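Local atomic coordinates of encapsidation protein (Bacillus phage phi29, PDB entry 5HD9), a protein that serves as the ATPase of the phage DNA packaging motor, probably coupling ATP hydrolysis to the movement of viral DNA into the capsid. Residues G26-M31 and V113-I118; E44-V49 and S60-D65; N104-V109 and D139-N144. All coordinates share one frame; numbering follows the deposited sequence.

Overall arrangement
The three contacts are built on two adjoining parallel strands, 45-50 and 109-115, in the mixed sheet of an ASCE-type P-loop fold. Contact 1 joins the C-terminal part of strand 109-115 to helix 26-42 and brings together the probable Walker A and Walker B elements. Contact 2, whose centre lies about 11 Å from that of contact 1, sets strand 45-50 against loop 60-65 on the same side of the sheet. Contact 3 lies on the opposite side, about 20 Å from contact 1 and 17 Å from contact 2 between centres, where helix 130-141 ends over the start of strand 109-115. Contact 2 is complete before contact 3 begins, whereas contacts 1 and 3 interleave.

Contact 1: residues G26-M31 and V113-I118; sequences GKSYAM and VFDEFI
Asp-115 reaches from the C-terminal part of strand 109-115 toward Ser-28 in the first turn of helix 26-42. From CB the chain leads to CG, set opposite the backbone N by a chi1 of -161°, which carries the carboxylate toward the helix; CG lies 3.7 Å from Ser-28 OG. At the tip the two oxygens part company. OD2 is the nearer to the hydroxyl, 3.2 Å from Ser-28 OG, whose one proton could go there or to another acceptor nearby. OD1 is 3.6 Å from the same OG and also accepts a weak, bent bond from Glu-116 N, at 2.8 Å with an N-H...O angle of 122°. Gly-26, Lys-27 and Ser-28 fit a Walker A P-loop, and the hydrophobic run Ile-112 to Phe-114 followed by Asp-115 and Glu-116 has the form of a Walker B motif; in ASCE ATPases the equivalent serine or threonine and aspartate commonly flank the magnesium of the bound nucleotide. Further along, the contact turns apolar. Val-113 offers both methyls to Met-31, a selenomethionine: CG1 lies 4.0 Å from Met-31 CB, while CG2 sits 3.7 Å from Met-31 O. Bent at chi2 and chi3, the chain of Met-31 then leads away from Val-113; the side chain also touches Pro-6 and Ile-151 of strand 149-153.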
loop_
_atom_site.group_PDB
_atom_site.type_symbol
_atom_site.label_atom_id
_atom_site.label_comp_id
_atom_site.label_asym_id
_atom_site.label_seq_id
_atom_site.Cartn_x
_atom_site.Cartn_y
_atom_site.Cartn_z
ATOM N N GLY A 26 -7.811 -10.458 3.108
ATOM C CA GLY A 26 -7.328 -9.897 4.352
ATOM C C GLY A 26 -6.240 -8.866 4.203
ATOM O O GLY A 26 -6.180 -7.903 4.961
ATOM N N LYS A 27 -5.378 -9.083 3.219
ATOM C CA LYS A 27 -4.204 -8.255 3.021
ATOM C C LYS A 27 -4.636 -6.827 2.698
ATOM O O LYS A 27 -4.191 -5.871 3.335
ATOM C CB LYS A 27 -3.325 -8.833 1.904
ATOM C CG LYS A 27 -2.480 -10.050 2.306
ATOM C CD LYS A 27 -3.272 -11.213 2.924
ATOM C CE LYS A 27 -4.219 -11.886 1.936
ATOM N NZ LYS A 27 -4.461 -13.321 2.272
ATOM N N SER A 28 -5.526 -6.693 1.721
ATOM C CA SER A 28 -6.031 -5.388 1.314
ATOM C C SER A 28 -6.863 -4.765 2.424
ATOM O O SER A 28 -6.759 -3.568 2.705
ATOM C CB SER A 28 -6.864 -5.515 0.039
ATOM O OG SER A 28 -6.054 -5.907 -1.054
ATOM N N TYR A 29 -7.696 -5.588 3.045
ATOM C CA TYR A 29 -8.509 -5.167 4.176
ATOM C C TYR A 29 -7.638 -4.655 5.321
ATOM O O TYR A 29 -7.859 -3.563 5.844
ATOM C CB TYR A 29 -9.373 -6.332 4.656
ATOM C CG TYR A 29 -10.266 -6.005 5.830
ATOM C CD1 TYR A 29 -9.795 -6.087 7.133
ATOM C CD2 TYR A 29 -11.587 -5.633 5.634
ATOM C CE1 TYR A 29 -10.612 -5.794 8.206
ATOM C CE2 TYR A 29 -12.412 -5.340 6.698
ATOM C CZ TYR A 29 -11.920 -5.422 7.981
ATOM O OH TYR A 29 -12.748 -5.131 9.040
ATOM N N ALA A 30 -6.654 -5.460 5.706
ATOM C CA ALA A 30 -5.754 -5.114 6.798
ATOM C C ALA A 30 -5.064 -3.777 6.550
ATOM O O ALA A 30 -4.834 -3.003 7.481
ATOM C CB ALA A 30 -4.717 -6.210 6.992
HETATM N N MSE A 31 -4.736 -3.508 5.290
HETATM C CA MSE A 31 -3.984 -2.310 4.942
HETATM C C MSE A 31 -4.901 -1.111 4.708
HETATM O O MSE A 31 -4.442 -0.037 4.308
HETATM C CB MSE A 31 -3.113 -2.569 3.710
HETATM C CG MSE A 31 -1.922 -3.494 3.969
HETATM SE SE MSE A 31 -0.795 -2.902 5.461
HETATM C CE MSE A 31 -1.543 -3.985 6.894
ATOM N N VAL A 113 0.140 2.672 0.655
ATOM C CA VAL A 113 -0.327 1.354 0.248
ATOM C C VAL A 113 -0.560 1.328 -1.259
ATOM O O VAL A 113 -1.417 2.034 -1.788
ATOM C CB VAL A 113 -1.613 0.955 0.987
ATOM C CG1 VAL A 113 -2.086 -0.423 0.538
ATOM C CG2 VAL A 113 -1.369 0.964 2.488
ATOM N N PHE A 114 0.230 0.502 -1.935
ATOM C CA PHE A 114 0.175 0.358 -3.381
ATOM C C PHE A 114 -0.423 -1.004 -3.701
ATOM O O PHE A 114 0.284 -2.006 -3.736
ATOM C CB PHE A 114 1.579 0.510 -3.978
ATOM C CG PHE A 114 1.623 0.536 -5.486
ATOM C CD1 PHE A 114 0.485 0.330 -6.255
ATOM C CD2 PHE A 114 2.823 0.767 -6.134
ATOM C CE1 PHE A 114 0.549 0.353 -7.640
ATOM C CE2 PHE A 114 2.892 0.791 -7.518
ATOM C CZ PHE A 114 1.754 0.584 -8.271
ATOM N N ASP A 115 -1.730 -1.037 -3.934
ATOM C CA ASP A 115 -2.417 -2.300 -4.155
ATOM C C ASP A 115 -2.320 -2.725 -5.618
ATOM O O ASP A 115 -2.308 -1.882 -6.521
ATOM C CB ASP A 115 -3.879 -2.196 -3.722
ATOM C CG ASP A 115 -4.520 -3.554 -3.490
ATOM O OD1 ASP A 115 -3.822 -4.583 -3.606
ATOM O OD2 ASP A 115 -5.728 -3.593 -3.175
ATOM N N GLU A 116 -2.245 -4.038 -5.830
ATOM C CA GLU A 116 -2.136 -4.629 -7.161
ATOM C C GLU A 116 -0.961 -4.053 -7.954
ATOM O O GLU A 116 -1.128 -3.613 -9.092
ATOM C CB GLU A 116 -3.444 -4.433 -7.928
ATOM C CG GLU A 116 -4.665 -4.944 -7.171
ATOM C CD GLU A 116 -5.909 -5.046 -8.034
ATOM O OE1 GLU A 116 -5.802 -4.917 -9.271
ATOM O OE2 GLU A 116 -7.002 -5.258 -7.466
ATOM N N PHE A 117 0.228 -4.084 -7.356
ATOM C CA PHE A 117 1.404 -3.435 -7.941
ATOM C C PHE A 117 2.060 -4.246 -9.057
ATOM O O PHE A 117 2.933 -3.741 -9.764
ATOM C CB PHE A 117 2.442 -3.146 -6.853
ATOM C CG PHE A 117 3.278 -4.341 -6.471
ATOM C CD1 PHE A 117 2.812 -5.268 -5.553
ATOM C CD2 PHE A 117 4.538 -4.528 -7.022
ATOM C CE1 PHE A 117 3.580 -6.362 -5.199
ATOM C CE2 PHE A 117 5.313 -5.621 -6.669
ATOM C CZ PHE A 117 4.832 -6.537 -5.755
ATOM N N ILE A 118 1.653 -5.501 -9.207
ATOM C CA ILE A 118 2.137 -6.333 -10.304
ATOM C C ILE A 118 1.115 -6.306 -11.435
ATOM O O ILE A 118 -0.061 -6.599 -11.211
ATOM C CB ILE A 118 2.379 -7.792 -9.854
ATOM C CG1 ILE A 118 3.477 -7.847 -8.788
ATOM C CG2 ILE A 118 2.763 -8.667 -11.047
ATOM C CD1 ILE A 118 3.629 -9.208 -8.129
#

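Contact 2: residues E44-V49 and S60-D65; sequences EQFIYV and SNYFND
Tyr-48 OH is hydrogen-bonded to Arg-50 NH1, and the ring behind that bond presents one face to Tyr-62. The hydroxyl bond ties down the far end of the ring. Tyr-62 CE1 stands over the middle of this face, 3.7 Å from Tyr-48 CG and nearly as close to CD1 and CD2, with the far side of the ring a little more distant, so that a single C-H corner is aimed into the pi cloud. The planes are inclined at 61° with centroids 5.1 Å apart, an edge-to-face pair. Tyr-62 gets there because its ring extends opposite the backbone N (chi1 179°), straight out from the loop toward the strand. Its hydroxyl end goes on past Tyr-48 to Phe-46: Tyr-62 OH lies 3.5 Å from Phe-46 CE2, and Tyr-62 CZ is 4.1 Å from the same carbon. Phe-46 approaches from the opposite direction, and its chi1 of 68° brings CE2 to the Tyr-62 hydroxyl. Within the loop, Tyr-62 CD2 rests over the centre of the Phe-63 ring. All of these rings are buried. The aromatic group continues into Phe-82 of strand 81-84, which stacks on Tyr-62 and also meets Phe-46 and Phe-63, while helix 26-42 lies alongside, Phe-46 packing on Pro-35, Tyr-62 on Lys-32 and Phe-63 on Ile-36, and so joins the loop to the sheet.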
loop_
_atom_site.group_PDB
_atom_site.type_symbol
_atom_site.label_atom_id
_atom_site.label_comp_id
_atom_site.label_asym_id
_atom_site.label_seq_id
_atom_site.Cartn_x
_atom_site.Cartn_y
_atom_site.Cartn_z
ATOM N N GLU A 44 -1.271 10.368 11.795
ATOM C CA GLU A 44 -0.479 9.976 10.636
ATOM C C GLU A 44 -1.388 9.796 9.429
ATOM O O GLU A 44 -2.411 9.114 9.507
ATOM C CB GLU A 44 0.290 8.679 10.907
ATOM C CG GLU A 44 1.287 8.771 12.045
ATOM C CD GLU A 44 2.035 7.465 12.278
ATOM O OE1 GLU A 44 1.862 6.518 11.481
ATOM O OE2 GLU A 44 2.793 7.383 13.266
ATOM N N GLN A 45 -1.012 10.411 8.314
ATOM C CA GLN A 45 -1.810 10.331 7.098
ATOM C C GLN A 45 -1.299 9.217 6.196
ATOM O O GLN A 45 -0.229 8.652 6.436
ATOM C CB GLN A 45 -1.793 11.675 6.374
ATOM C CG GLN A 45 -2.489 12.775 7.160
ATOM C CD GLN A 45 -2.209 14.156 6.612
ATOM O OE1 GLN A 45 -1.058 14.521 6.368
ATOM N NE2 GLN A 45 -3.265 14.936 6.416
ATOM N N PHE A 46 -2.070 8.889 5.165
ATOM C CA PHE A 46 -1.716 7.774 4.299
ATOM C C PHE A 46 -2.080 8.040 2.849
ATOM O O PHE A 46 -2.960 8.852 2.555
ATOM C CB PHE A 46 -2.401 6.493 4.780
ATOM C CG PHE A 46 -3.900 6.503 4.614
ATOM C CD1 PHE A 46 -4.714 7.065 5.582
ATOM C CD2 PHE A 46 -4.491 5.940 3.495
ATOM C CE1 PHE A 46 -6.092 7.074 5.432
ATOM C CE2 PHE A 46 -5.868 5.946 3.339
ATOM C CZ PHE A 46 -6.667 6.512 4.309
ATOM N N ILE A 47 -1.384 7.352 1.948
ATOM C CA ILE A 47 -1.664 7.440 0.524
ATOM C C ILE A 47 -1.966 6.056 -0.035
ATOM O O ILE A 47 -1.207 5.109 0.165
ATOM C CB ILE A 47 -0.492 8.073 -0.256
ATOM C CG1 ILE A 47 -0.236 9.491 0.260
ATOM C CG2 ILE A 47 -0.800 8.091 -1.756
ATOM C CD1 ILE A 47 0.874 10.228 -0.443
ATOM N N TYR A 48 -3.096 5.961 -0.725
ATOM C CA TYR A 48 -3.501 4.750 -1.420
ATOM C C TYR A 48 -3.157 4.920 -2.896
ATOM O O TYR A 48 -3.706 5.789 -3.576
ATOM C CB TYR A 48 -4.997 4.493 -1.215
ATOM C CG TYR A 48 -5.540 3.239 -1.865
ATOM C CD1 TYR A 48 -5.102 1.983 -1.475
ATOM C CD2 TYR A 48 -6.519 3.315 -2.847
ATOM C CE1 TYR A 48 -5.609 0.836 -2.061
ATOM C CE2 TYR A 48 -7.031 2.178 -3.436
ATOM C CZ TYR A 48 -6.576 0.942 -3.040
ATOM O OH TYR A 48 -7.089 -0.191 -3.629
ATOM N N VAL A 49 -2.226 4.107 -3.376
ATOM C CA VAL A 49 -1.751 4.209 -4.748
ATOM C C VAL A 49 -2.274 3.052 -5.587
ATOM O O VAL A 49 -2.256 1.895 -5.163
ATOM C CB VAL A 49 -0.209 4.226 -4.811
ATOM C CG1 VAL A 49 0.282 4.330 -6.255
ATOM C CG2 VAL A 49 0.341 5.376 -3.981
ATOM N N SER A 60 -14.852 5.843 -4.244
ATOM C CA SER A 60 -15.863 6.367 -3.332
ATOM C C SER A 60 -16.330 5.285 -2.356
ATOM O O SER A 60 -16.881 5.593 -1.298
ATOM C CB SER A 60 -17.057 6.924 -4.110
ATOM O OG SER A 60 -17.777 5.890 -4.756
ATOM N N ASN A 61 -16.101 4.024 -2.718
ATOM C CA ASN A 61 -16.477 2.883 -1.883
ATOM C C ASN A 61 -15.343 2.406 -0.973
ATOM O O ASN A 61 -15.464 1.370 -0.324
ATOM C CB ASN A 61 -16.934 1.709 -2.758
ATOM C CG ASN A 61 -18.262 1.965 -3.449
ATOM O OD1 ASN A 61 -18.979 2.914 -3.128
ATOM N ND2 ASN A 61 -18.604 1.101 -4.398
ATOM N N TYR A 62 -14.250 3.166 -0.927
ATOM C CA TYR A 62 -13.023 2.743 -0.244
ATOM C C TYR A 62 -13.238 2.280 1.202
ATOM O O TYR A 62 -12.661 1.280 1.625
ATOM C CB TYR A 62 -12.002 3.887 -0.264
ATOM C CG TYR A 62 -10.695 3.582 0.440
ATOM C CD1 TYR A 62 -9.650 2.959 -0.230
ATOM C CD2 TYR A 62 -10.504 3.931 1.771
ATOM C CE1 TYR A 62 -8.451 2.685 0.410
ATOM C CE2 TYR A 62 -9.310 3.662 2.417
ATOM C CZ TYR A 62 -8.288 3.039 1.734
ATOM O OH TYR A 62 -7.101 2.775 2.383
ATOM N N PHE A 63 -14.071 2.992 1.950
ATOM C CA PHE A 63 -14.243 2.707 3.374
ATOM C C PHE A 63 -15.290 1.635 3.674
ATOM O O PHE A 63 -15.457 1.247 4.830
ATOM C CB PHE A 63 -14.615 3.989 4.122
ATOM C CG PHE A 63 -13.468 4.938 4.304
ATOM C CD1 PHE A 63 -12.340 4.554 5.014
ATOM C CD2 PHE A 63 -13.520 6.220 3.783
ATOM C CE1 PHE A 63 -11.284 5.427 5.188
ATOM C CE2 PHE A 63 -12.468 7.095 3.958
ATOM C CZ PHE A 63 -11.347 6.698 4.661
ATOM N N ASN A 64 -15.987 1.149 2.649
ATOM C CA ASN A 64 -17.062 0.177 2.855
ATOM C C ASN A 64 -16.579 -1.113 3.521
ATOM O O ASN A 64 -17.284 -1.684 4.354
ATOM C CB ASN A 64 -17.744 -0.163 1.525
ATOM C CG ASN A 64 -18.638 0.956 1.020
ATOM O OD1 ASN A 64 -18.916 1.917 1.736
ATOM N ND2 ASN A 64 -19.103 0.827 -0.217
ATOM N N ASP A 65 -15.388 -1.574 3.148
ATOM C CA ASP A 65 -14.808 -2.776 3.742
ATOM C C ASP A 65 -14.694 -2.662 5.259
ATOM O O ASP A 65 -14.973 -3.613 5.987
ATOM C CB ASP A 65 -13.418 -3.052 3.159
ATOM C CG ASP A 65 -13.467 -3.682 1.784
ATOM O OD1 ASP A 65 -14.460 -4.369 1.469
ATOM O OD2 ASP A 65 -12.495 -3.498 1.021
#

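Contact 3: residues N104-V109 and D139-N144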
loop_
_atom_site.group_PDB
_atom_site.type_symbol
_atom_site.label_atom_id
_atom_site.label_comp_id
_atom_site.label_asym_id
_atom_site.label_seq_id
_atom_site.Cartn_x
_atom_site.Cartn_y
_atom_site.Cartn_z
ATOM N N ASN A 104 0.038 19.514 -4.769
ATOM C CA ASN A 104 -0.735 19.484 -3.533
ATOM C C ASN A 104 0.164 19.293 -2.313
ATOM O O ASN A 104 1.347 18.976 -2.451
ATOM C CB ASN A 104 -1.787 18.374 -3.598
ATOM C CG ASN A 104 -2.825 18.616 -4.681
ATOM O OD1 ASN A 104 -2.910 17.868 -5.655
ATOM N ND2 ASN A 104 -3.623 19.666 -4.514
ATOM N N ALA A 105 -0.404 19.484 -1.125
ATOM C CA ALA A 105 0.343 19.357 0.124
ATOM C C ALA A 105 0.085 18.010 0.795
ATOM O O ALA A 105 -1.030 17.485 0.756
ATOM C CB ALA A 105 -0.016 20.492 1.071
ATOM N N TYR A 106 1.132 17.466 1.410
ATOM C CA TYR A 106 1.077 16.181 2.097
ATOM C C TYR A 106 1.818 16.307 3.430
ATOM O O TYR A 106 2.984 15.935 3.530
ATOM C CB TYR A 106 1.694 15.080 1.228
ATOM C CG TYR A 106 1.054 14.966 -0.139
ATOM C CD1 TYR A 106 -0.122 14.251 -0.316
ATOM C CD2 TYR A 106 1.621 15.579 -1.248
ATOM C CE1 TYR A 106 -0.714 14.146 -1.559
ATOM C CE2 TYR A 106 1.033 15.479 -2.498
ATOM C CZ TYR A 106 -0.134 14.761 -2.646
ATOM O OH TYR A 106 -0.730 14.655 -3.883
ATOM N N PRO A 107 1.140 16.849 4.455
ATOM C CA PRO A 107 1.806 17.272 5.695
ATOM C C PRO A 107 2.435 16.163 6.543
ATOM O O PRO A 107 3.523 16.386 7.069
ATOM C CB PRO A 107 0.672 17.945 6.482
ATOM C CG PRO A 107 -0.320 18.349 5.450
ATOM C CD PRO A 107 -0.276 17.255 4.441
ATOM N N ASN A 108 1.779 15.015 6.691
ATOM C CA ASN A 108 2.225 14.025 7.671
ATOM C C ASN A 108 1.946 12.582 7.256
ATOM O O ASN A 108 1.380 11.806 8.024
ATOM C CB ASN A 108 1.560 14.314 9.021
ATOM C CG ASN A 108 2.197 13.548 10.169
ATOM O OD1 ASN A 108 3.395 13.270 10.159
ATOM N ND2 ASN A 108 1.390 13.204 11.167
ATOM N N VAL A 109 2.355 12.225 6.045
ATOM C CA VAL A 109 2.168 10.868 5.544
ATOM C C VAL A 109 3.230 9.943 6.134
ATOM O O VAL A 109 4.410 10.281 6.151
ATOM C CB VAL A 109 2.236 10.822 4.001
ATOM C CG1 VAL A 109 2.138 9.387 3.490
ATOM C CG2 VAL A 109 1.131 11.681 3.397
ATOM N N ASP A 139 9.895 9.766 -1.555
ATOM C CA ASP A 139 10.772 10.815 -1.044
ATOM C C ASP A 139 10.010 12.122 -0.853
ATOM O O ASP A 139 10.323 12.902 0.046
ATOM C CB ASP A 139 11.960 11.049 -1.980
ATOM C CG ASP A 139 13.277 10.539 -1.407
ATOM O OD1 ASP A 139 13.424 10.432 -0.170
ATOM O OD2 ASP A 139 14.185 10.258 -2.209
ATOM N N THR A 140 9.013 12.364 -1.698
ATOM C CA THR A 140 8.245 13.599 -1.614
ATOM C C THR A 140 7.448 13.672 -0.308
ATOM O O THR A 140 7.425 14.714 0.348
ATOM C CB THR A 140 7.277 13.748 -2.813
ATOM O OG1 THR A 140 8.027 13.858 -4.027
ATOM C CG2 THR A 140 6.402 14.990 -2.662
ATOM N N VAL A 141 6.803 12.571 0.072
ATOM C CA VAL A 141 5.869 12.595 1.197
ATOM C C VAL A 141 6.462 12.071 2.508
ATOM O O VAL A 141 5.956 12.397 3.584
ATOM C CB VAL A 141 4.582 11.792 0.874
ATOM C CG1 VAL A 141 3.916 12.350 -0.373
ATOM C CG2 VAL A 141 4.874 10.300 0.715
ATOM N N PHE A 142 7.524 11.270 2.429
ATOM C CA PHE A 142 8.212 10.801 3.636
ATOM C C PHE A 142 9.340 11.747 4.020
ATOM O O PHE A 142 10.296 11.942 3.269
ATOM C CB PHE A 142 8.770 9.384 3.448
ATOM C CG PHE A 142 7.716 8.308 3.374
ATOM C CD1 PHE A 142 6.426 8.534 3.832
ATOM C CD2 PHE A 142 8.022 7.064 2.852
ATOM C CE1 PHE A 142 5.466 7.542 3.765
ATOM C CE2 PHE A 142 7.066 6.068 2.783
ATOM C CZ PHE A 142 5.787 6.308 3.241
ATOM N N ARG A 143 9.216 12.328 5.208
ATOM C CA ARG A 143 10.184 13.293 5.710
ATOM C C ARG A 143 11.515 12.627 6.047
ATOM O O ARG A 143 12.583 13.195 5.808
ATOM C CB ARG A 143 9.624 13.996 6.945
ATOM C CG ARG A 143 10.424 15.199 7.385
ATOM C CD ARG A 143 9.618 16.474 7.233
ATOM N NE ARG A 143 10.251 17.592 7.922
ATOM C CZ ARG A 143 9.605 18.665 8.364
ATOM N NH1 ARG A 143 8.291 18.778 8.199
ATOM N NH2 ARG A 143 10.275 19.626 8.979
ATOM N N ASN A 144 11.445 11.428 6.618
ATOM C CA ASN A 144 12.641 10.637 6.884
ATOM C C ASN A 144 12.307 9.149 6.980
ATOM O O ASN A 144 11.178 8.742 6.714
ATOM C CB ASN A 144 13.333 11.124 8.160
ATOM C CG ASN A 144 12.406 11.160 9.357
ATOM O OD1 ASN A 144 11.573 10.274 9.546
ATOM N ND2 ASN A 144 12.545 12.198 10.173
HETATM O O HOH W 1 4.079 13.957 4.667
HETATM O O HOH W 2 6.312 12.072 6.672
#
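Val-141 places its two methyls on different partners in the 104-109 segment. With chi1 at -58°, CG1 points opposite the carbonyl carbon and meets the base of Tyr-106, 3.9 Å from Tyr-106 CB and equally near Tyr-106 CG. The other branch, CG2, turns to Val-109, lying 4.0 Å from Val-109 CG1. That same Val-109 methyl is shared with Phe-142, whose CE1 approaches it to 3.8 Å, the two side chains running nearly at right angles.

Phe-142 also makes a contact of mixed character. The C-H edge of its ring faces a backbone oxygen lying near the ring plane, with CD1 3.5 Å from Val-109 O.

This is the place where helix 130-141 stops above the beginning of strand 109-115, on the face of the P-loop NTPase sheet turned away from helix 26-42. Val-141 and Phe-142 both rest on Ile-112 of that strand, and Val-141 touches Ile-47 of the next one. In the 104-109 segment, Tyr-106 is held at its far end by a hydrogen bond from OH to Glu-101 O, and its ring makes an edge-to-face pair with Trp-91 of strand 87-94.

Polar contact between the two backbones passes through water. Water 1 accepts from Val-109 N at 2.8 Å and donates to Tyr-106 O and to Val-141 O at the end of the helix, the latter at 2.7 Å. Water 2 donates to Val-109 O at 2.7 Å and, over a longer distance, to Val-141 O, and accepts from Arg-143 N at 3.3 Å.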